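Alpha-11 giardin (PDB 2II2) binds calcium and probably acidic phospholipids as an annexin-family protein, and is thought to take part in parasite attachment and in the ventral-disk cytoskeleton. Local coordinates at residues E66-L71 against L303-L308; A237-S242 against A257-L262; S78-V83 against H98-I103. One frame throughout, in Å; residues are numbered along the deposited sequence. Where two conformers were deposited one is given.

Interaction 1. Residues E66-L71 against L303-L308; sequences EDVMAL and LMFWKL
Phe305 gives the largest share of this contact, reaching from near the C-terminal end of helix 298-306 to helix 64-73. The apolar touches come first. Val68 and Phe305 lie alongside each other, running opposite ways. The CG2 branch of Val68 meets ring atom CD1 of Phe305 at 3.7 Å. Set apart from this is a C-H to carbonyl contact, in which Phe305 CE1 lies 3.6 Å from Val68 O, an oblique approach. Val68 CG2 is turned beside its own carbonyl carbon, which lets CG2 and Val68 O both lie against the Phe305 ring.

The methionines form the second group. Met69 SD sits 4.1 Å from Phe305 CZ, and the line from the sulfur to the ring centre runs 70° off the ring normal. This is a Met-aromatic contact. A bend at chi2 (-67°) brings the end of Met69 nearer to the other helix. Methyl CE of Met69 then meets Met304 CE at 4.1 Å, with the two chains crossing at about a right angle. Met304 also folds back over its neighbour. Bends at chi2 and chi3 place Met304 CE 3.6 Å above the centre of one face of the Phe305 ring.

The fold is the all-helical annexin fold, and the contact joins its last helix to one far earlier in the chain. Glu66, on the same helix as Val68 and Met69, is a calcium ligand in another structure of this protein, but no calcium is bound here. Met69 and Met304 both also pack on Val26 and Thr29 of helix 22-29, while Val68 and Phe305 share Thr260 of helix 249-263.

Backbone bonds make up the third group. Lys307 has a positive phi (61°), and the chain ends the helix in a Schellman motif. Leu308 N bonds back to Leu303 O at 2.9 Å.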
ATOM      1  N   GLU A  66      14.592  -7.418  -3.073  1.00  8.00           N
ATOM      2  CA  GLU A  66      14.186  -8.526  -2.209  1.00  7.91           C
ATOM      3  C   GLU A  66      12.771  -8.287  -1.659  1.00  7.30           C
ATOM      4  O   GLU A  66      11.963  -9.206  -1.622  1.00  7.91           O
ATOM      5  CB  GLU A  66      15.137  -8.668  -1.011  1.00  8.59           C
ATOM      6  CG  GLU A  66      14.939  -9.977  -0.225  1.00  9.77           C
ATOM      7  CD  GLU A  66      15.379  -9.896   1.224  1.00 11.27           C
ATOM      8  OE1 GLU A  66      14.666  -9.225   2.030  1.00 12.97           O
ATOM      9  OE2 GLU A  66      16.426 -10.492   1.554  1.00 11.84           O
ATOM     10  N   ASP A  67      12.484  -7.059  -1.222  1.00  7.47           N
ATOM     11  CA  ASP A  67      11.195  -6.733  -0.622  1.00  8.01           C
ATOM     12  C   ASP A  67      10.049  -7.023  -1.581  1.00  7.09           C
ATOM     13  O   ASP A  67       9.063  -7.611  -1.197  1.00  8.75           O
ATOM     14  CB  ASP A  67      11.090  -5.248  -0.268  1.00  8.80           C
ATOM     15  CG  ASP A  67      11.879  -4.846   0.947  1.00 10.67           C
ATOM     16  OD1 ASP A  67      12.346  -5.719   1.705  1.00 11.74           O
ATOM     17  OD2 ASP A  67      12.029  -3.614   1.133  1.00 12.54           O
ATOM     18  N   VAL A  68      10.160  -6.544  -2.825  1.00  7.49           N
ATOM     19  CA  VAL A  68       9.049  -6.715  -3.760  1.00  7.37           C
ATOM     20  C   VAL A  68       8.827  -8.192  -4.065  1.00  7.24           C
ATOM     21  O   VAL A  68       7.693  -8.666  -4.195  1.00  7.86           O
ATOM     22  CB  VAL A  68       9.209  -5.845  -5.040  1.00  7.22           C
ATOM     23  CG1 VAL A  68      10.260  -6.395  -5.989  1.00  7.83           C
ATOM     24  CG2 VAL A  68       7.860  -5.746  -5.742  1.00  8.12           C
ATOM     25  N   MET A  69       9.913  -8.948  -4.154  1.00  7.52           N
ATOM     26  CA  MET A  69       9.808 -10.382  -4.406  1.00  8.29           C
ATOM     27  C   MET A  69       9.234 -11.149  -3.206  1.00  7.96           C
ATOM     28  O   MET A  69       8.346 -12.029  -3.358  1.00  8.71           O
ATOM     29  CB  MET A  69      11.177 -10.949  -4.795  1.00  8.85           C
ATOM     30  CG  MET A  69      11.568 -10.729  -6.218  1.00  8.62           C
ATOM     31  SD  MET A  69      10.467 -11.698  -7.281  1.00 10.61           S
ATOM     32  CE  MET A  69      10.967 -11.161  -8.919  1.00 10.82           C
ATOM     33  N   ALA A  70       9.736 -10.833  -2.008  1.00  8.18           N
ATOM     34  CA  ALA A  70       9.256 -11.514  -0.813  1.00  8.61           C
ATOM     35  C   ALA A  70       7.804 -11.211  -0.501  1.00  8.66           C
ATOM     36  O   ALA A  70       7.075 -12.097  -0.066  1.00  9.90           O
ATOM     37  CB  ALA A  70      10.135 -11.212   0.391  1.00  9.92           C
ATOM     38  N   LEU A  71       7.400  -9.954  -0.717  1.00  8.83           N
ATOM     39  CA  LEU A  71       6.004  -9.604  -0.533  1.00  8.71           C
ATOM     40  C   LEU A  71       5.134 -10.186  -1.644  1.00  8.58           C
ATOM     41  O   LEU A  71       4.080 -10.780  -1.369  1.00  9.72           O
ATOM     42  CB  LEU A  71       5.834  -8.081  -0.466  1.00 10.15           C
ATOM     43  CG  LEU A  71       6.385  -7.364   0.766  1.00 11.29           C
ATOM     44  CD1 LEU A  71       6.231  -5.863   0.592  1.00 12.60           C
ATOM     45  CD2 LEU A  71       5.719  -7.831   2.084  1.00 12.33           C
ATOM     46  N   LEU A 303       7.747  -3.623 -13.162  1.00  8.01           N
ATOM     47  CA  LEU A 303       6.994  -3.749 -14.415  1.00  8.42           C
ATOM     48  C   LEU A 303       6.314  -5.120 -14.557  1.00  7.47           C
ATOM     49  O   LEU A 303       5.149  -5.243 -14.972  1.00  9.24           O
ATOM     50  CB  LEU A 303       7.905  -3.475 -15.601  1.00  9.28           C
ATOM     51  CG  LEU A 303       8.408  -2.041 -15.760  1.00 10.60           C
ATOM     52  CD1 LEU A 303       9.516  -2.044 -16.800  1.00 10.93           C
ATOM     53  CD2 LEU A 303       7.314  -1.028 -16.144  1.00  9.92           C
ATOM     54  N   MET A 304       7.069  -6.165 -14.219  1.00  7.97           N
ATOM     55  CA  MET A 304       6.520  -7.511 -14.273  1.00  8.12           C
ATOM     56  C   MET A 304       5.317  -7.649 -13.357  1.00  7.29           C
ATOM     57  O   MET A 304       4.285  -8.186 -13.795  1.00  8.23           O
ATOM     58  CB  MET A 304       7.615  -8.549 -13.980  1.00  7.73           C
ATOM     59  CG  MET A 304       7.162  -9.999 -13.975  1.00  8.81           C
ATOM     60  SD  MET A 304       6.355 -10.546 -12.444  1.00  9.63           S
ATOM     61  CE  MET A 304       7.696 -10.328 -11.255  1.00  9.87           C
ATOM     62  N   PHE A 305       5.431  -7.221 -12.106  1.00  6.93           N
ATOM     63  CA  PHE A 305       4.319  -7.422 -11.197  1.00  7.62           C
ATOM     64  C   PHE A 305       3.068  -6.636 -11.613  1.00  8.27           C
ATOM     65  O   PHE A 305       1.943  -7.089 -11.362  1.00  9.51           O
ATOM     66  CB  PHE A 305       4.707  -7.089  -9.758  1.00  7.39           C
ATOM     67  CG  PHE A 305       5.403  -8.197  -9.018  1.00  7.75           C
ATOM     68  CD1 PHE A 305       6.672  -7.999  -8.459  1.00  8.36           C
ATOM     69  CD2 PHE A 305       4.769  -9.417  -8.805  1.00  8.56           C
ATOM     70  CE1 PHE A 305       7.308  -9.024  -7.760  1.00  9.52           C
ATOM     71  CE2 PHE A 305       5.391 -10.462  -8.119  1.00  8.86           C
ATOM     72  CZ  PHE A 305       6.677 -10.253  -7.575  1.00  9.05           C
ATOM     73  N   TRP A 306       3.250  -5.495 -12.258  1.00  7.84           N
ATOM     74  CA  TRP A 306       2.122  -4.685 -12.687  1.00  8.57           C
ATOM     75  C   TRP A 306       1.650  -5.029 -14.083  1.00  8.91           C
ATOM     76  O   TRP A 306       0.703  -4.418 -14.572  1.00  9.94           O
ATOM     77  CB  TRP A 306       2.487  -3.196 -12.632  1.00  8.75           C
ATOM     78  CG  TRP A 306       2.485  -2.648 -11.264  1.00  6.51           C
ATOM     79  CD1 TRP A 306       3.566  -2.262 -10.513  1.00  7.46           C
ATOM     80  CD2 TRP A 306       1.328  -2.409 -10.455  1.00  6.93           C
ATOM     81  NE1 TRP A 306       3.149  -1.813  -9.284  1.00  7.67           N
ATOM     82  CE2 TRP A 306       1.777  -1.922  -9.217  1.00  7.45           C
ATOM     83  CE3 TRP A 306      -0.046  -2.579 -10.658  1.00  7.53           C
ATOM     84  CZ2 TRP A 306       0.894  -1.577  -8.187  1.00  9.33           C
ATOM     85  CZ3 TRP A 306      -0.922  -2.247  -9.635  1.00  8.89           C
ATOM     86  CH2 TRP A 306      -0.443  -1.768  -8.421  1.00  9.12           C
ATOM     87  N   LYS A 307       2.287  -6.014 -14.730  1.00  9.58           N
ATOM     88  CA  LYS A 307       1.878  -6.411 -16.107  1.00 10.72           C
ATOM     89  C   LYS A 307       2.026  -5.244 -17.076  1.00 11.60           C
ATOM     90  O   LYS A 307       1.194  -5.045 -17.972  1.00 12.71           O
ATOM     91  CB  LYS A 307       0.482  -7.055 -16.157  1.00 11.37           C
ATOM     92  CG  LYS A 307       0.435  -8.344 -15.383  1.00 13.23           C
ATOM     93  CD  LYS A 307      -0.862  -9.090 -15.630  1.00 16.34           C
ATOM     94  CE  LYS A 307      -0.827 -10.437 -14.936  1.00 17.35           C
ATOM     95  NZ  LYS A 307      -2.143 -11.125 -15.078  1.00 21.12           N
ATOM     96  N   LEU A 308       3.117  -4.510 -16.905  1.00 12.23           N
ATOM     97  CA  LEU A 308       3.436  -3.366 -17.750  1.00 13.68           C
ATOM     98  C   LEU A 308       4.752  -3.562 -18.499  1.00 15.85           C
ATOM     99  O   LEU A 308       5.311  -2.583 -19.023  1.00 17.98           O
ATOM    100  CB  LEU A 308       3.512  -2.107 -16.892  1.00 13.22           C
ATOM    101  CG  LEU A 308       2.243  -1.656 -16.163  1.00 13.61           C
ATOM    102  CD1 LEU A 308       2.570  -0.473 -15.242  1.00 14.86           C
ATOM    103  CD2 LEU A 308       1.135  -1.301 -17.163  1.00 12.82           C
TER

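Interaction 2. Residues A237-S242 against A257-L262; sequences AYAFHS and ARITGL. With SO4 (sulfate ion), chain C.
Ile259 points toward Ala239 and drives its CD1 methyl against the backbone of helix 232-244. Ile259 CD1 lies 3.4 Å from Ala239 O and 3.8 Å from Ala239 CB. The small alanine lets the longer chain come this close. The other branch of Ile259 goes to Phe240, and these two side chains cross at a slant. Ile259 CG2 meets Phe240 CD1 at 4.1 Å, at the ring edge and near its plane. Phe240 CG is anti to its backbone N (chi1 -163°), which carries the ring past Ile259 to Thr260. There Thr260 OG1 stands 3.6 Å from Phe240 CE1, again at the edge. This is a van der Waals touch, since OG1 is engaged with Ala256 O and Trp306 NE1. Trp306 also meets the Phe240 ring edge-to-face.

His241 faces away from the other helix. His241 NE2 makes a weak and doubtful hydrogen bond to O3 of a sulfate, probably from the crystallisation liquor, and its ring stacks on Trp277.

The two helices run nearly antiparallel, at 153°, with segment axes 9.9 Å apart. They form a helix-loop-helix pair with a buried interface, of the kind from which annexin repeats are built.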
ATOM      1  N   ALA A 237      -2.919   4.048  -6.926  1.00  6.62           N
ATOM      2  CA  ALA A 237      -2.231   4.923  -7.882  1.00  7.09           C
ATOM      3  C   ALA A 237      -1.634   6.140  -7.179  1.00  6.83           C
ATOM      4  O   ALA A 237      -0.491   6.517  -7.472  1.00  6.68           O
ATOM      5  CB  ALA A 237      -3.184   5.377  -8.955  1.00  8.31           C
ATOM      6  N   TYR A 238      -2.389   6.793  -6.292  1.00  6.86           N
ATOM      7  CA  TYR A 238      -1.865   7.960  -5.560  1.00  6.21           C
ATOM      8  C   TYR A 238      -0.646   7.566  -4.725  1.00  5.94           C
ATOM      9  O   TYR A 238       0.364   8.270  -4.731  1.00  6.51           O
ATOM     10  CB  TYR A 238      -2.975   8.560  -4.675  1.00  5.86           C
ATOM     11  CG  TYR A 238      -2.395   9.636  -3.795  1.00  6.40           C
ATOM     12  CD1 TYR A 238      -2.250  10.938  -4.247  1.00  7.50           C
ATOM     13  CD2 TYR A 238      -1.945   9.338  -2.511  1.00  7.92           C
ATOM     14  CE1 TYR A 238      -1.661  11.892  -3.443  1.00  7.81           C
ATOM     15  CE2 TYR A 238      -1.343  10.267  -1.707  1.00  7.60           C
ATOM     16  CZ  TYR A 238      -1.200  11.548  -2.153  1.00  6.96           C
ATOM     17  OH  TYR A 238      -0.588  12.464  -1.328  1.00  9.00           O
ATOM     18  N   ALA A 239      -0.736   6.448  -4.013  1.00  6.65           N
ATOM     19  CA  ALA A 239       0.362   6.004  -3.175  1.00  5.85           C
ATOM     20  C   ALA A 239       1.604   5.748  -4.032  1.00  5.99           C
ATOM     21  O   ALA A 239       2.733   6.100  -3.651  1.00  6.65           O
ATOM     22  CB  ALA A 239      -0.020   4.782  -2.399  1.00  6.66           C
ATOM     23  N   PHE A 240       1.406   5.156  -5.200  1.00  6.14           N
ATOM     24  CA  PHE A 240       2.510   4.874  -6.106  1.00  6.66           C
ATOM     25  C   PHE A 240       3.147   6.170  -6.603  1.00  6.26           C
ATOM     26  O   PHE A 240       4.378   6.308  -6.636  1.00  7.53           O
ATOM     27  CB  PHE A 240       2.060   3.943  -7.265  1.00  7.01           C
ATOM     28  CG  PHE A 240       3.222   3.307  -7.968  1.00  7.09           C
ATOM     29  CD1 PHE A 240       3.805   2.155  -7.454  1.00  7.51           C
ATOM     30  CD2 PHE A 240       3.765   3.880  -9.103  1.00  8.78           C
ATOM     31  CE1 PHE A 240       4.911   1.593  -8.038  1.00  8.78           C
ATOM     32  CE2 PHE A 240       4.864   3.307  -9.722  1.00  8.60           C
ATOM     33  CZ  PHE A 240       5.437   2.143  -9.189  1.00  7.35           C
ATOM     34  N   HIS A 241       2.289   7.132  -6.965  0.50  7.29           N
ATOM     35  CA  HIS A 241       2.737   8.484  -7.336  0.50  7.50           C
ATOM     36  C   HIS A 241       3.583   9.106  -6.211  0.50  6.70           C
ATOM     37  O   HIS A 241       4.680   9.652  -6.428  0.50  6.80           O
ATOM     38  CB  HIS A 241       1.526   9.387  -7.641  0.50  7.68           C
ATOM     39  CG  HIS A 241       1.909  10.776  -8.068  0.50 12.51           C
ATOM     40  ND1 HIS A 241       2.671  11.024  -9.190  0.50 15.20           N
ATOM     41  CD2 HIS A 241       1.640  11.987  -7.527  0.50 16.30           C
ATOM     42  CE1 HIS A 241       2.854  12.324  -9.324  0.50 16.85           C
ATOM     43  NE2 HIS A 241       2.241  12.931  -8.324  0.50 16.02           N
ATOM     44  N   SER A 242       3.065   8.986  -4.988  0.50  5.60           N
ATOM     45  CA  SER A 242       3.754   9.545  -3.840  0.50  5.78           C
ATOM     46  C   SER A 242       5.150   8.942  -3.662  0.50  5.97           C
ATOM     47  O   SER A 242       6.068   9.627  -3.188  0.50  6.06           O
ATOM     48  CB  SER A 242       2.905   9.340  -2.594  0.50  6.34           C
ATOM     49  OG  SER A 242       3.505   9.965  -1.486  0.50  4.38           O
ATOM     50  N   ALA A 257       8.208  -0.750  -3.728  1.00  6.62           N
ATOM     51  CA  ALA A 257       8.282  -2.194  -3.548  1.00  7.02           C
ATOM     52  C   ALA A 257       7.081  -2.698  -2.745  1.00  6.41           C
ATOM     53  O   ALA A 257       6.462  -3.707  -3.103  1.00  7.23           O
ATOM     54  CB  ALA A 257       9.589  -2.580  -2.877  1.00  7.41           C
ATOM     55  N   ARG A 258       6.746  -2.005  -1.658  1.00  7.19           N
ATOM     56  CA  ARG A 258       5.621  -2.433  -0.835  1.00  7.26           C
ATOM     57  C   ARG A 258       4.279  -2.330  -1.549  1.00  7.34           C
ATOM     58  O   ARG A 258       3.476  -3.265  -1.516  1.00  7.32           O
ATOM     59  CB  ARG A 258       5.609  -1.624   0.447  1.00  7.46           C
ATOM     60  CG  ARG A 258       4.433  -1.919   1.337  1.00  8.60           C
ATOM     61  CD  ARG A 258       4.415  -1.085   2.613  1.00 10.34           C
ATOM     62  NE  ARG A 258       4.296   0.348   2.369  1.00  9.37           N
ATOM     63  CZ  ARG A 258       5.240   1.246   2.617  1.00  8.50           C
ATOM     64  NH1 ARG A 258       6.459   0.900   3.046  1.00  9.68           N
ATOM     65  NH2 ARG A 258       4.958   2.513   2.410  1.00  9.01           N
ATOM     66  N   ILE A 259       4.040  -1.171  -2.164  1.00  6.91           N
ATOM     67  CA  ILE A 259       2.799  -0.931  -2.885  1.00  6.85           C
ATOM     68  C   ILE A 259       2.633  -1.971  -3.995  1.00  6.30           C
ATOM     69  O   ILE A 259       1.542  -2.540  -4.178  1.00  7.03           O
ATOM     70  CB  ILE A 259       2.782   0.501  -3.424  1.00  7.13           C
ATOM     71  CG1 ILE A 259       2.766   1.498  -2.272  1.00  7.98           C
ATOM     72  CG2 ILE A 259       1.597   0.701  -4.360  1.00  7.74           C
ATOM     73  CD1 ILE A 259       3.262   2.888  -2.646  1.00  7.67           C
ATOM     74  N   THR A 260       3.701  -2.214  -4.752  1.00  6.26           N
ATOM     75  CA  THR A 260       3.647  -3.223  -5.800  1.00  7.25           C
ATOM     76  C   THR A 260       3.385  -4.615  -5.235  1.00  6.64           C
ATOM     77  O   THR A 260       2.525  -5.337  -5.714  1.00  7.36           O
ATOM     78  CB  THR A 260       4.994  -3.223  -6.568  1.00  7.39           C
ATOM     79  OG1 THR A 260       5.196  -1.940  -7.176  1.00  6.73           O
ATOM     80  CG2 THR A 260       5.029  -4.269  -7.628  1.00  6.62           C
ATOM     81  N   GLY A 261       4.156  -5.005  -4.220  1.00  7.29           N
ATOM     82  CA  GLY A 261       4.009  -6.333  -3.656  1.00  8.02           C
ATOM     83  C   GLY A 261       2.614  -6.599  -3.120  1.00  6.89           C
ATOM     84  O   GLY A 261       2.058  -7.690  -3.309  1.00  8.69           O
ATOM     85  N   LEU A 262       2.067  -5.615  -2.416  1.00  6.99           N
ATOM     86  CA  LEU A 262       0.738  -5.779  -1.836  1.00  7.26           C
ATOM     87  C   LEU A 262      -0.442  -5.723  -2.832  1.00  7.01           C
ATOM     88  O   LEU A 262      -1.439  -6.438  -2.675  1.00  8.00           O
ATOM     89  CB  LEU A 262       0.475  -4.747  -0.739  1.00  6.99           C
ATOM     90  CG  LEU A 262       1.352  -4.812   0.514  1.00  8.24           C
ATOM     91  CD1 LEU A 262       1.021  -3.653   1.459  1.00  8.90           C
ATOM     92  CD2 LEU A 262       1.075  -6.140   1.219  1.00 11.28           C
TER
HETATM   93  S   SO4 C 802      -0.269  16.293  -8.133  1.00 66.26           S
HETATM   94  O1  SO4 C 802       0.199  17.488  -7.437  1.00 66.42           O
HETATM   95  O2  SO4 C 802       0.389  16.215  -9.433  1.00 66.56           O
HETATM   96  O3  SO4 C 802       0.057  15.107  -7.346  1.00 66.17           O
HETATM   97  O4  SO4 C 802      -1.716  16.364  -8.325  1.00 66.27           O

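Interaction 3. Residues S78-V83 against H98-I103; sequences SARVNV and HDVVLI
Ile103 O is gripped by Arg80 NH1 and by a water. The direct bond from Arg80 NH1 to Ile103 O is 2.9 Å long and almost straight, at 178°. The oxygen lies in the guanidinium plane, while the donor is tilted 34° from the carbonyl plane of Ile103. The water donates to Ile103 O and accepts from Arg80 NH2, at 2.8 Å on each side. It thus bridges the second arm of the guanidinium to the same carbonyl. Arg80 NH1 also makes a weak bond of 3.1 Å to Val100 O. The edge of the guanidinium is turned to the end of helix 94-102, and acceptors near its plane would fix its rotation. A positive charge here would suit the carbonyls at a helix C-terminus.

The helices are 76-89 and 94-102, joined by a short link. They form one of the helix-loop-helix units of the annexin fold. Asn76 OD1, on the same helix, accepts from Arg80 NE. Glu108 of helix 106-120 is a long, weak ion partner of Arg80 NH2.

An extended chain from CG to NE lets Arg80 reach that far. Its stem passes beside Val100, the two pointing opposite ways, with Arg80 CB 3.9 Å from Val100 CG1. The other branch of Val100, CG2, meets Val83 CG1 at 3.6 Å. Val100 points CG1 away from its own N (chi1 169°) and CG2 away from its carbonyl carbon, and the fork serves Arg80 with one methyl and Val83 with the other. Leu112 of helix 106-120 also packs on Val100, and Arg258 of helix 249-263 is touched by Val83.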
ATOM      1  N   SER A  78      -0.759 -12.443   4.837  1.00 10.12           N
ATOM      2  CA  SER A  78       0.513 -12.644   5.514  1.00 10.92           C
ATOM      3  C   SER A  78       1.468 -11.483   5.251  1.00 10.39           C
ATOM      4  O   SER A  78       2.114 -10.973   6.168  1.00 11.06           O
ATOM      5  CB  SER A  78       1.149 -13.960   5.057  1.00 11.49           C
ATOM      6  OG  SER A  78       2.464 -14.089   5.517  1.00 13.95           O
ATOM      7  N   ALA A  79       1.505 -11.038   4.004  1.00  9.63           N
ATOM      8  CA  ALA A  79       2.325  -9.892   3.630  1.00 10.10           C
ATOM      9  C   ALA A  79       1.916  -8.657   4.438  1.00  9.76           C
ATOM     10  O   ALA A  79       2.766  -7.928   4.958  1.00 10.06           O
ATOM     11  CB  ALA A  79       2.202  -9.621   2.134  1.00 10.88           C
ATOM     12  N   ARG A  80       0.614  -8.409   4.540  1.00  9.69           N
ATOM     13  CA  ARG A  80       0.124  -7.267   5.316  1.00  9.56           C
ATOM     14  C   ARG A  80       0.534  -7.366   6.778  1.00  9.90           C
ATOM     15  O   ARG A  80       0.950  -6.353   7.371  1.00  9.69           O
ATOM     16  CB  ARG A  80      -1.393  -7.172   5.215  1.00 10.27           C
ATOM     17  CG  ARG A  80      -1.910  -6.743   3.838  1.00 11.15           C
ATOM     18  CD  ARG A  80      -3.399  -6.542   3.900  1.00 12.91           C
ATOM     19  NE  ARG A  80      -3.984  -6.564   2.560  1.00 13.91           N
ATOM     20  CZ  ARG A  80      -4.624  -5.550   1.977  1.00 14.47           C
ATOM     21  NH1 ARG A  80      -4.801  -4.377   2.584  1.00 14.79           N
ATOM     22  NH2 ARG A  80      -5.098  -5.722   0.757  1.00 13.33           N
ATOM     23  N   VAL A  81       0.401  -8.553   7.379  1.00 10.37           N
ATOM     24  CA  VAL A  81       0.831  -8.718   8.769  1.00 10.93           C
ATOM     25  C   VAL A  81       2.320  -8.370   8.908  1.00 10.90           C
ATOM     26  O   VAL A  81       2.720  -7.625   9.823  1.00 11.12           O
ATOM     27  CB  VAL A  81       0.561 -10.158   9.253  1.00 11.13           C
ATOM     28  CG1 VAL A  81       1.255 -10.430  10.597  1.00 12.19           C
ATOM     29  CG2 VAL A  81      -0.935 -10.422   9.360  1.00 11.65           C
ATOM     30  N   ASN A  82       3.134  -8.882   7.995  1.00 11.30           N
ATOM     31  CA  ASN A  82       4.575  -8.606   8.056  1.00 11.47           C
ATOM     32  C   ASN A  82       4.883  -7.116   7.930  1.00 10.37           C
ATOM     33  O   ASN A  82       5.725  -6.582   8.646  1.00 10.62           O
ATOM     34  CB  ASN A  82       5.347  -9.455   7.039  1.00 12.35           C
ATOM     35  CG  ASN A  82       5.209 -10.934   7.334  1.00 15.92           C
ATOM     36  OD1 ASN A  82       4.870 -11.322   8.452  1.00 18.45           O
ATOM     37  ND2 ASN A  82       5.430 -11.752   6.334  1.00 17.89           N
ATOM     38  N   VAL A  83       4.180  -6.435   7.044  1.00  9.83           N
ATOM     39  CA  VAL A  83       4.373  -5.003   6.845  1.00  9.55           C
ATOM     40  C   VAL A  83       4.022  -4.239   8.129  1.00  8.86           C
ATOM     41  O   VAL A  83       4.756  -3.334   8.527  1.00  8.61           O
ATOM     42  CB  VAL A  83       3.515  -4.503   5.654  1.00  9.29           C
ATOM     43  CG1 VAL A  83       3.455  -2.971   5.636  1.00 10.28           C
ATOM     44  CG2 VAL A  83       4.074  -5.038   4.330  1.00  9.53           C
ATOM     45  N   HIS A  98      -0.619   2.842   6.932  1.00  6.80           N
ATOM     46  CA  HIS A  98      -1.698   3.381   6.134  1.00  6.78           C
ATOM     47  C   HIS A  98      -1.960   2.549   4.895  1.00  6.83           C
ATOM     48  O   HIS A  98      -3.109   2.253   4.548  1.00  7.96           O
ATOM     49  CB  HIS A  98      -1.391   4.820   5.721  1.00  7.10           C
ATOM     50  CG  HIS A  98      -1.503   5.798   6.836  1.00  6.07           C
ATOM     51  ND1 HIS A  98      -0.995   7.070   6.733  1.00  6.82           N
ATOM     52  CD2 HIS A  98      -2.039   5.695   8.075  1.00  7.37           C
ATOM     53  CE1 HIS A  98      -1.214   7.711   7.867  1.00  7.10           C
ATOM     54  NE2 HIS A  98      -1.871   6.906   8.689  1.00  6.97           N
ATOM     55  N   ASP A  99      -0.893   2.176   4.194  1.00  7.12           N
ATOM     56  CA  ASP A  99      -1.069   1.356   2.984  1.00  7.04           C
ATOM     57  C   ASP A  99      -1.901   0.104   3.313  1.00  7.69           C
ATOM     58  O   ASP A  99      -2.819  -0.309   2.578  1.00  8.59           O
ATOM     59  CB  ASP A  99       0.284   0.918   2.398  1.00  7.60           C
ATOM     60  CG  ASP A  99       1.074   2.057   1.785  1.00  8.50           C
ATOM     61  OD1 ASP A  99       0.517   3.151   1.608  1.00  9.69           O
ATOM     62  OD2 ASP A  99       2.276   1.884   1.467  1.00 10.15           O
ATOM     63  N   VAL A 100      -1.564  -0.528   4.425  1.00  7.37           N
ATOM     64  CA  VAL A 100      -2.221  -1.743   4.835  1.00  7.99           C
ATOM     65  C   VAL A 100      -3.663  -1.560   5.277  1.00  7.63           C
ATOM     66  O   VAL A 100      -4.505  -2.349   4.868  1.00  9.76           O
ATOM     67  CB  VAL A 100      -1.424  -2.475   5.928  1.00  8.77           C
ATOM     68  CG1 VAL A 100      -2.237  -3.609   6.550  1.00 10.46           C
ATOM     69  CG2 VAL A 100      -0.125  -2.998   5.337  1.00  9.84           C
ATOM     70  N   VAL A 101      -3.929  -0.578   6.145  1.00  7.69           N
ATOM     71  CA  VAL A 101      -5.253  -0.474   6.741  1.00  7.78           C
ATOM     72  C   VAL A 101      -6.203   0.427   5.982  1.00  7.33           C
ATOM     73  O   VAL A 101      -7.423   0.275   6.138  1.00  8.54           O
ATOM     74  CB  VAL A 101      -5.226  -0.076   8.259  1.00  8.20           C
ATOM     75  CG1 VAL A 101      -4.312  -1.058   9.043  1.00  8.96           C
ATOM     76  CG2 VAL A 101      -4.818   1.370   8.497  1.00  9.77           C
ATOM     77  N   LEU A 102      -5.682   1.361   5.189  1.00  7.20           N
ATOM     78  CA  LEU A 102      -6.551   2.247   4.423  1.00  8.01           C
ATOM     79  C   LEU A 102      -6.991   1.623   3.103  1.00  8.36           C
ATOM     80  O   LEU A 102      -8.081   1.899   2.622  1.00 11.40           O
ATOM     81  CB  LEU A 102      -5.883   3.607   4.186  1.00  8.14           C
ATOM     82  CG  LEU A 102      -5.500   4.411   5.446  1.00  8.29           C
ATOM     83  CD1 LEU A 102      -4.955   5.730   5.043  1.00  8.85           C
ATOM     84  CD2 LEU A 102      -6.682   4.611   6.398  1.00  9.17           C
ATOM     85  N   ILE A 103      -6.155   0.791   2.515  1.00  8.22           N
ATOM     86  CA  ILE A 103      -6.478   0.182   1.237  1.00  8.81           C
ATOM     87  C   ILE A 103      -6.955  -1.240   1.495  1.00  8.17           C
ATOM     88  O   ILE A 103      -6.239  -2.227   1.268  1.00  9.30           O
ATOM     89  CB  ILE A 103      -5.295   0.256   0.246  1.00  7.69           C
ATOM     90  CG1 ILE A 103      -4.770   1.709   0.182  1.00  8.42           C
ATOM     91  CG2 ILE A 103      -5.744  -0.190  -1.129  1.00  9.33           C
ATOM     92  CD1 ILE A 103      -3.599   1.870  -0.749  1.00  9.93           C
TER
HETATM   93  O   HOH W   1      -6.794  -4.017  -0.770  1.00 11.85           O

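From the N terminus, helix 64-73 opens interaction 1, which closes only at helix 298-306, near the end of the chain. The other two contacts are nested inside that long loop. Interaction 3 closes first, pairing helices 76-89 and 94-102. Interaction 2 follows in series and pairs helices 232-244 and 249-263. No loops cross. Helix 249-263 touches both other contacts. Its Ala257 packs against Val68 of interaction 1. Its Arg258 makes a salt bridge to Asp99 of interaction 3. Leu71 packs on Val83 and Ala79, which ties interaction 1 to interaction 3. Early and late parts of the chain thus meet in the interior.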